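Local coordinates for type IV pilus secretin PilQ family protein (Vibrio cholerae, PDB 6W6M) that forms a fourteen-subunit outer-membrane secretin channel through which the type IV competence pilus probably passes, at residues Lys331-Trp342 against Ala546-Lys557. Numbering follows the deposited sequence.
Sequences KEGNLEELGVRW and ALFRRTYEQMGK
Glu332 and Lys557 pair at one end of a run of eight backbone hydrogen bonds, which continues through Asn334 with Met555 and Glu336 with Glu553 to Leu338 with Thr551. Each of these pairs is bonded in both directions, as between Leu338 N and Thr551 O at 3.0 Å. The strands run antiparallel, their axes 4.8 Å apart. Between the bonded pairs, CA-H groups such as that of Glu337 approach carbonyls of the other strand; Gly333 faces Gly556 here without side chains.

On the face of Leu335 and Tyr552, Leu335 CD1 reaches across to Tyr552 OH at 3.8 Å and also touches the amide carbon of Gln554. Glu337 brings its CG to the edge of the Tyr552 ring. With CG anti to the backbone N (chi1 -169°), Glu337 stands alongside Arg550, but their charged groups do not meet: the carboxylate turns to weak hydrogen bonds from the 384-386 loop, while Arg550 bonds to Ala383 O and forms a salt bridge with Asp533. On the other face Leu338 CB lies 3.3 Å from Thr551 OG1. The Asn334 and Met555 side chains run side by side there, pointing the same way.

Beyond Leu338 and Thr551 the pairing between these two segments stops, and side chains of 331-342 meet the turn at 546-548. Val340 packs CG2 against Ala546 O (3.4 Å) and CG1 against Leu547 O. Trp342 NE1 gives Leu547 O a weak hydrogen bond, 3.3 Å, bent to 132°. The indole turns its edge toward the face of Phe548 in an offset edge-to-face stack, planes at 87°, with Trp342 CZ2 3.5 Å from Phe548 CE1.

Strand 404-429 bonds to the other edge of 331-342, and 518-534 pairs with the strand of 549-557, so these are the middle two of four long antiparallel strands, consistent with this subunit's share of the outer wall of the double-walled secretin β-barrel.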
ATOM      1  N   LYS A 331      25.950  -9.820 -52.228  1.00 69.54           N
ATOM      2  CA  LYS A 331      25.899  -8.357 -52.298  1.00 69.54           C
ATOM      3  C   LYS A 331      26.833  -7.846 -53.382  1.00 69.54           C
ATOM      4  O   LYS A 331      27.916  -8.405 -53.565  1.00 69.54           O
ATOM      5  CB  LYS A 331      26.289  -7.727 -50.969  1.00 69.54           C
ATOM      6  CG  LYS A 331      25.334  -7.971 -49.854  1.00 69.54           C
ATOM      7  CD  LYS A 331      25.826  -7.328 -48.588  1.00 69.54           C
ATOM      8  CE  LYS A 331      24.850  -7.549 -47.454  1.00 69.54           C
ATOM      9  NZ  LYS A 331      25.313  -6.947 -46.176  1.00 69.54           N
ATOM     10  N   GLU A 332      26.435  -6.769 -54.062  1.00 72.14           N
ATOM     11  CA  GLU A 332      27.285  -6.070 -55.017  1.00 72.14           C
ATOM     12  C   GLU A 332      27.070  -4.567 -54.941  1.00 72.14           C
ATOM     13  O   GLU A 332      25.969  -4.093 -54.657  1.00 72.14           O
ATOM     14  CB  GLU A 332      27.015  -6.504 -56.450  1.00 72.14           C
ATOM     15  CG  GLU A 332      27.385  -7.909 -56.777  1.00 72.14           C
ATOM     16  CD  GLU A 332      27.007  -8.247 -58.197  1.00 72.14           C
ATOM     17  OE1 GLU A 332      26.296  -7.429 -58.818  1.00 72.14           O
ATOM     18  OE2 GLU A 332      27.401  -9.327 -58.685  1.00 72.14           O
ATOM     19  N   GLY A 333      28.122  -3.819 -55.266  1.00 71.91           N
ATOM     20  CA  GLY A 333      28.041  -2.368 -55.258  1.00 71.91           C
ATOM     21  C   GLY A 333      29.005  -1.645 -56.182  1.00 71.91           C
ATOM     22  O   GLY A 333      30.110  -2.131 -56.412  1.00 71.91           O
ATOM     23  N   ASN A 334      28.599  -0.489 -56.713  1.00 74.31           N
ATOM     24  CA  ASN A 334      29.428   0.323 -57.597  1.00 74.31           C
ATOM     25  C   ASN A 334      29.242   1.803 -57.304  1.00 74.31           C
ATOM     26  O   ASN A 334      28.141   2.248 -56.978  1.00 74.31           O
ATOM     27  CB  ASN A 334      29.093   0.074 -59.061  1.00 74.31           C
ATOM     28  CG  ASN A 334      29.546  -1.278 -59.535  1.00 74.31           C
ATOM     29  OD1 ASN A 334      30.450  -1.874 -58.960  1.00 74.31           O
ATOM     30  ND2 ASN A 334      28.911  -1.784 -60.582  1.00 74.31           N
ATOM     31  N   LEU A 335      30.315   2.575 -57.473  1.00 75.71           N
ATOM     32  CA  LEU A 335      30.269   4.013 -57.197  1.00 75.71           C
ATOM     33  C   LEU A 335      31.235   4.744 -58.116  1.00 75.71           C
ATOM     34  O   LEU A 335      32.311   4.216 -58.412  1.00 75.71           O
ATOM     35  CB  LEU A 335      30.613   4.273 -55.739  1.00 75.71           C
ATOM     36  CG  LEU A 335      30.446   5.680 -55.191  1.00 75.71           C
ATOM     37  CD1 LEU A 335      30.045   5.621 -53.756  1.00 75.71           C
ATOM     38  CD2 LEU A 335      31.742   6.417 -55.317  1.00 75.71           C
ATOM     39  N   GLU A 336      30.865   5.955 -58.557  1.00 77.93           N
ATOM     40  CA  GLU A 336      31.731   6.782 -59.391  1.00 77.93           C
ATOM     41  C   GLU A 336      31.444   8.270 -59.209  1.00 77.93           C
ATOM     42  O   GLU A 336      30.287   8.694 -59.184  1.00 77.93           O
ATOM     43  CB  GLU A 336      31.570   6.414 -60.844  1.00 77.93           C
ATOM     44  CG  GLU A 336      32.476   7.167 -61.763  1.00 77.93           C
ATOM     45  CD  GLU A 336      32.311   6.732 -63.189  1.00 77.93           C
ATOM     46  OE1 GLU A 336      31.452   5.862 -63.439  1.00 77.93           O
ATOM     47  OE2 GLU A 336      33.033   7.254 -64.064  1.00 77.93           O
ATOM     48  N   GLU A 337      32.508   9.064 -59.118  1.00 79.75           N
ATOM     49  CA  GLU A 337      32.379  10.507 -58.932  1.00 79.75           C
ATOM     50  C   GLU A 337      33.435  11.317 -59.692  1.00 79.75           C
ATOM     51  O   GLU A 337      34.607  10.958 -59.717  1.00 79.75           O
ATOM     52  CB  GLU A 337      32.442  10.841 -57.444  1.00 79.75           C
ATOM     53  CG  GLU A 337      32.056  12.270 -57.111  1.00 79.75           C
ATOM     54  CD  GLU A 337      32.123  12.554 -55.625  1.00 79.75           C
ATOM     55  OE1 GLU A 337      32.762  11.764 -54.899  1.00 79.75           O
ATOM     56  OE2 GLU A 337      31.540  13.566 -55.182  1.00 79.75           O
ATOM     57  N   LEU A 338      33.002  12.415 -60.305  1.00 77.43           N
ATOM     58  CA  LEU A 338      33.872  13.311 -61.063  1.00 77.43           C
ATOM     59  C   LEU A 338      33.701  14.756 -60.604  1.00 77.43           C
ATOM     60  O   LEU A 338      32.581  15.221 -60.412  1.00 77.43           O
ATOM     61  CB  LEU A 338      33.569  13.240 -62.559  1.00 77.43           C
ATOM     62  CG  LEU A 338      33.811  11.961 -63.353  1.00 77.43           C
ATOM     63  CD1 LEU A 338      33.301  12.108 -64.753  1.00 77.43           C
ATOM     64  CD2 LEU A 338      35.259  11.568 -63.376  1.00 77.43           C
ATOM     65  N   GLY A 339      34.801  15.493 -60.469  1.00 79.31           N
ATOM     66  CA  GLY A 339      34.705  16.858 -59.985  1.00 79.31           C
ATOM     67  C   GLY A 339      35.794  17.749 -60.533  1.00 79.31           C
ATOM     68  O   GLY A 339      36.852  17.274 -60.954  1.00 79.31           O
ATOM     69  N   VAL A 340      35.541  19.061 -60.506  1.00 80.30           N
ATOM     70  CA  VAL A 340      36.420  20.047 -61.127  1.00 80.30           C
ATOM     71  C   VAL A 340      36.521  21.302 -60.269  1.00 80.30           C
ATOM     72  O   VAL A 340      35.539  21.777 -59.695  1.00 80.30           O
ATOM     73  CB  VAL A 340      35.946  20.413 -62.549  1.00 80.30           C
ATOM     74  CG1 VAL A 340      36.788  21.511 -63.120  1.00 80.30           C
ATOM     75  CG2 VAL A 340      36.028  19.219 -63.453  1.00 80.30           C
ATOM     76  N   ARG A 341      37.723  21.870 -60.224  1.00 85.05           N
ATOM     77  CA  ARG A 341      37.982  23.045 -59.396  1.00 85.05           C
ATOM     78  C   ARG A 341      38.877  23.985 -60.194  1.00 85.05           C
ATOM     79  O   ARG A 341      40.033  23.648 -60.441  1.00 85.05           O
ATOM     80  CB  ARG A 341      38.651  22.618 -58.097  1.00 85.05           C
ATOM     81  CG  ARG A 341      38.179  23.322 -56.864  1.00 85.05           C
ATOM     82  CD  ARG A 341      38.403  22.455 -55.656  1.00 85.05           C
ATOM     83  NE  ARG A 341      39.787  22.032 -55.527  1.00 85.05           N
ATOM     84  CZ  ARG A 341      40.593  22.408 -54.543  1.00 85.05           C
ATOM     85  NH1 ARG A 341      40.148  23.210 -53.592  1.00 85.05           N
ATOM     86  NH2 ARG A 341      41.843  21.972 -54.505  1.00 85.05           N
ATOM     87  N   TRP A 342      38.376  25.148 -60.602  1.00 85.24           N
ATOM     88  CA  TRP A 342      39.251  26.054 -61.340  1.00 85.24           C
ATOM     89  C   TRP A 342      39.005  27.505 -60.973  1.00 85.24           C
ATOM     90  O   TRP A 342      37.942  27.876 -60.471  1.00 85.24           O
ATOM     91  CB  TRP A 342      39.137  25.881 -62.859  1.00 85.24           C
ATOM     92  CG  TRP A 342      37.828  26.209 -63.477  1.00 85.24           C
ATOM     93  CD1 TRP A 342      36.871  25.329 -63.849  1.00 85.24           C
ATOM     94  CD2 TRP A 342      37.349  27.504 -63.850  1.00 85.24           C
ATOM     95  NE1 TRP A 342      35.816  25.986 -64.411  1.00 85.24           N
ATOM     96  CE2 TRP A 342      36.084  27.327 -64.425  1.00 85.24           C
ATOM     97  CE3 TRP A 342      37.866  28.797 -63.747  1.00 85.24           C
ATOM     98  CZ2 TRP A 342      35.320  28.395 -64.895  1.00 85.24           C
ATOM     99  CZ3 TRP A 342      37.110  29.855 -64.213  1.00 85.24           C
ATOM    100  CH2 TRP A 342      35.851  29.649 -64.777  1.00 85.24           C
ATOM    101  N   ALA A 546      32.123  19.186 -69.230  1.00 88.90           N
ATOM    102  CA  ALA A 546      32.740  18.482 -68.112  1.00 88.90           C
ATOM    103  C   ALA A 546      33.626  19.376 -67.266  1.00 88.90           C
ATOM    104  O   ALA A 546      34.042  18.958 -66.184  1.00 88.90           O
ATOM    105  CB  ALA A 546      33.551  17.297 -68.624  1.00 88.90           C
ATOM    106  N   LEU A 547      33.922  20.586 -67.720  1.00 88.51           N
ATOM    107  CA  LEU A 547      34.691  21.528 -66.928  1.00 88.51           C
ATOM    108  C   LEU A 547      33.833  22.342 -65.975  1.00 88.51           C
ATOM    109  O   LEU A 547      34.382  23.135 -65.205  1.00 88.51           O
ATOM    110  CB  LEU A 547      35.460  22.482 -67.846  1.00 88.51           C
ATOM    111  CG  LEU A 547      36.567  21.948 -68.763  1.00 88.51           C
ATOM    112  CD1 LEU A 547      37.110  23.013 -69.698  1.00 88.51           C
ATOM    113  CD2 LEU A 547      37.682  21.375 -67.913  1.00 88.51           C
ATOM    114  N   PHE A 548      32.513  22.165 -65.997  1.00 86.42           N
ATOM    115  CA  PHE A 548      31.593  23.036 -65.277  1.00 86.42           C
ATOM    116  C   PHE A 548      30.579  22.248 -64.458  1.00 86.42           C
ATOM    117  O   PHE A 548      29.468  22.717 -64.225  1.00 86.42           O
ATOM    118  CB  PHE A 548      30.850  23.956 -66.239  1.00 86.42           C
ATOM    119  CG  PHE A 548      31.730  24.920 -66.968  1.00 86.42           C
ATOM    120  CD1 PHE A 548      32.113  26.108 -66.375  1.00 86.42           C
ATOM    121  CD2 PHE A 548      32.152  24.653 -68.256  1.00 86.42           C
ATOM    122  CE1 PHE A 548      32.911  26.998 -67.047  1.00 86.42           C
ATOM    123  CE2 PHE A 548      32.951  25.539 -68.926  1.00 86.42           C
ATOM    124  CZ  PHE A 548      33.328  26.714 -68.323  1.00 86.42           C
ATOM    125  N   ARG A 549      30.924  21.052 -63.995  1.00 82.47           N
ATOM    126  CA  ARG A 549      29.911  20.228 -63.346  1.00 82.47           C
ATOM    127  C   ARG A 549      30.576  19.148 -62.512  1.00 82.47           C
ATOM    128  O   ARG A 549      31.679  18.693 -62.817  1.00 82.47           O
ATOM    129  CB  ARG A 549      28.978  19.595 -64.372  1.00 82.47           C
ATOM    130  CG  ARG A 549      29.595  18.476 -65.138  1.00 82.47           C
ATOM    131  CD  ARG A 549      28.805  18.162 -66.362  1.00 82.47           C
ATOM    132  NE  ARG A 549      29.426  17.096 -67.125  1.00 82.47           N
ATOM    133  CZ  ARG A 549      29.159  16.836 -68.396  1.00 82.47           C
ATOM    134  NH1 ARG A 549      28.284  17.573 -69.057  1.00 82.47           N
ATOM    135  NH2 ARG A 549      29.776  15.842 -69.007  1.00 82.47           N
ATOM    136  N   ARG A 550      29.877  18.732 -61.459  1.00 78.68           N
ATOM    137  CA  ARG A 550      30.234  17.546 -60.694  1.00 78.68           C
ATOM    138  C   ARG A 550      29.134  16.517 -60.860  1.00 78.68           C
ATOM    139  O   ARG A 550      27.949  16.860 -60.818  1.00 78.68           O
ATOM    140  CB  ARG A 550      30.441  17.856 -59.217  1.00 78.68           C
ATOM    141  CG  ARG A 550      30.651  16.624 -58.377  1.00 78.68           C
ATOM    142  CD  ARG A 550      31.095  16.976 -56.986  1.00 78.68           C
ATOM    143  NE  ARG A 550      30.159  17.876 -56.336  1.00 78.68           N
ATOM    144  CZ  ARG A 550      30.422  18.553 -55.230  1.00 78.68           C
ATOM    145  NH1 ARG A 550      31.602  18.441 -54.646  1.00 78.68           N
ATOM    146  NH2 ARG A 550      29.506  19.348 -54.710  1.00 78.68           N
ATOM    147  N   THR A 551      29.535  15.267 -61.052  1.00 76.75           N
ATOM    148  CA  THR A 551      28.655  14.151 -61.358  1.00 76.75           C
ATOM    149  C   THR A 551      28.892  13.008 -60.378  1.00 76.75           C
ATOM    150  O   THR A 551      30.037  12.665 -60.065  1.00 76.75           O
ATOM    151  CB  THR A 551      28.887  13.680 -62.797  1.00 76.75           C
ATOM    152  OG1 THR A 551      30.250  13.283 -62.958  1.00 76.75           O
ATOM    153  CG2 THR A 551      28.554  14.759 -63.795  1.00 76.75           C
ATOM    154  N   TYR A 552      27.797  12.412 -59.904  1.00 76.25           N
ATOM    155  CA  TYR A 552      27.846  11.350 -58.906  1.00 76.25           C
ATOM    156  C   TYR A 552      26.901  10.237 -59.321  1.00 76.25           C
ATOM    157  O   TYR A 552      25.791  10.518 -59.772  1.00 76.25           O
ATOM    158  CB  TYR A 552      27.456  11.900 -57.537  1.00 76.25           C
ATOM    159  CG  TYR A 552      27.379  10.872 -56.444  1.00 76.25           C
ATOM    160  CD1 TYR A 552      28.527  10.369 -55.850  1.00 76.25           C
ATOM    161  CD2 TYR A 552      26.162  10.385 -56.018  1.00 76.25           C
ATOM    162  CE1 TYR A 552      28.461   9.429 -54.860  1.00 76.25           C
ATOM    163  CE2 TYR A 552      26.086   9.440 -55.033  1.00 76.25           C
ATOM    164  CZ  TYR A 552      27.237   8.966 -54.454  1.00 76.25           C
ATOM    165  OH  TYR A 552      27.157   8.022 -53.465  1.00 76.25           O
ATOM    166  N   GLU A 553      27.325   8.986 -59.169  1.00 76.21           N
ATOM    167  CA  GLU A 553      26.486   7.860 -59.551  1.00 76.21           C
ATOM    168  C   GLU A 553      26.772   6.636 -58.696  1.00 76.21           C
ATOM    169  O   GLU A 553      27.932   6.280 -58.472  1.00 76.21           O
ATOM    170  CB  GLU A 553      26.689   7.516 -61.005  1.00 76.21           C
ATOM    171  CG  GLU A 553      25.805   6.415 -61.475  1.00 76.21           C
ATOM    172  CD  GLU A 553      25.992   6.126 -62.938  1.00 76.21           C
ATOM    173  OE1 GLU A 553      26.854   6.779 -63.561  1.00 76.21           O
ATOM    174  OE2 GLU A 553      25.275   5.253 -63.470  1.00 76.21           O
ATOM    175  N   GLN A 554      25.712   5.970 -58.238  1.00 74.51           N
ATOM    176  CA  GLN A 554      25.875   4.849 -57.323  1.00 74.51           C
ATOM    177  C   GLN A 554      24.834   3.776 -57.603  1.00 74.51           C
ATOM    178  O   GLN A 554      23.738   4.071 -58.073  1.00 74.51           O
ATOM    179  CB  GLN A 554      25.770   5.317 -55.879  1.00 74.51           C
ATOM    180  CG  GLN A 554      26.065   4.254 -54.882  1.00 74.51           C
ATOM    181  CD  GLN A 554      26.113   4.800 -53.492  1.00 74.51           C
ATOM    182  OE1 GLN A 554      26.012   6.006 -53.287  1.00 74.51           O
ATOM    183  NE2 GLN A 554      26.244   3.915 -52.515  1.00 74.51           N
ATOM    184  N   MET A 555      25.195   2.499 -57.439  1.00 72.14           N
ATOM    185  CA  MET A 555      24.277   1.379 -57.653  1.00 72.14           C
ATOM    186  C   MET A 555      24.547   0.227 -56.676  1.00 72.14           C
ATOM    187  O   MET A 555      25.698  -0.125 -56.439  1.00 72.14           O
ATOM    188  CB  MET A 555      24.381   0.872 -59.092  1.00 72.14           C
ATOM    189  CG  MET A 555      23.531  -0.354 -59.377  1.00 72.14           C
ATOM    190  SD  MET A 555      23.601  -0.927 -61.082  1.00 72.14           S
ATOM    191  CE  MET A 555      25.238  -1.648 -61.140  1.00 72.14           C
ATOM    192  N   GLY A 556      23.491  -0.358 -56.111  1.00 68.70           N
ATOM    193  CA  GLY A 556      23.632  -1.464 -55.176  1.00 68.70           C
ATOM    194  C   GLY A 556      22.646  -2.571 -55.463  1.00 68.70           C
ATOM    195  O   GLY A 556      21.566  -2.335 -56.008  1.00 68.70           O
ATOM    196  N   LYS A 557      23.017  -3.792 -55.079  1.00 67.75           N
ATOM    197  CA  LYS A 557      22.148  -4.942 -55.287  1.00 67.75           C
ATOM    198  C   LYS A 557      22.381  -5.989 -54.209  1.00 67.75           C
ATOM    199  O   LYS A 557      23.525  -6.263 -53.844  1.00 67.75           O
ATOM    200  CB  LYS A 557      22.378  -5.559 -56.660  1.00 67.75           C
ATOM    201  CG  LYS A 557      21.831  -6.945 -56.783  1.00 67.75           C
ATOM    202  CD  LYS A 557      22.015  -7.493 -58.171  1.00 67.75           C
ATOM    203  CE  LYS A 557      21.121  -6.784 -59.149  1.00 67.75           C
ATOM    204  NZ  LYS A 557      21.109  -7.487 -60.450  1.00 67.75           N
TER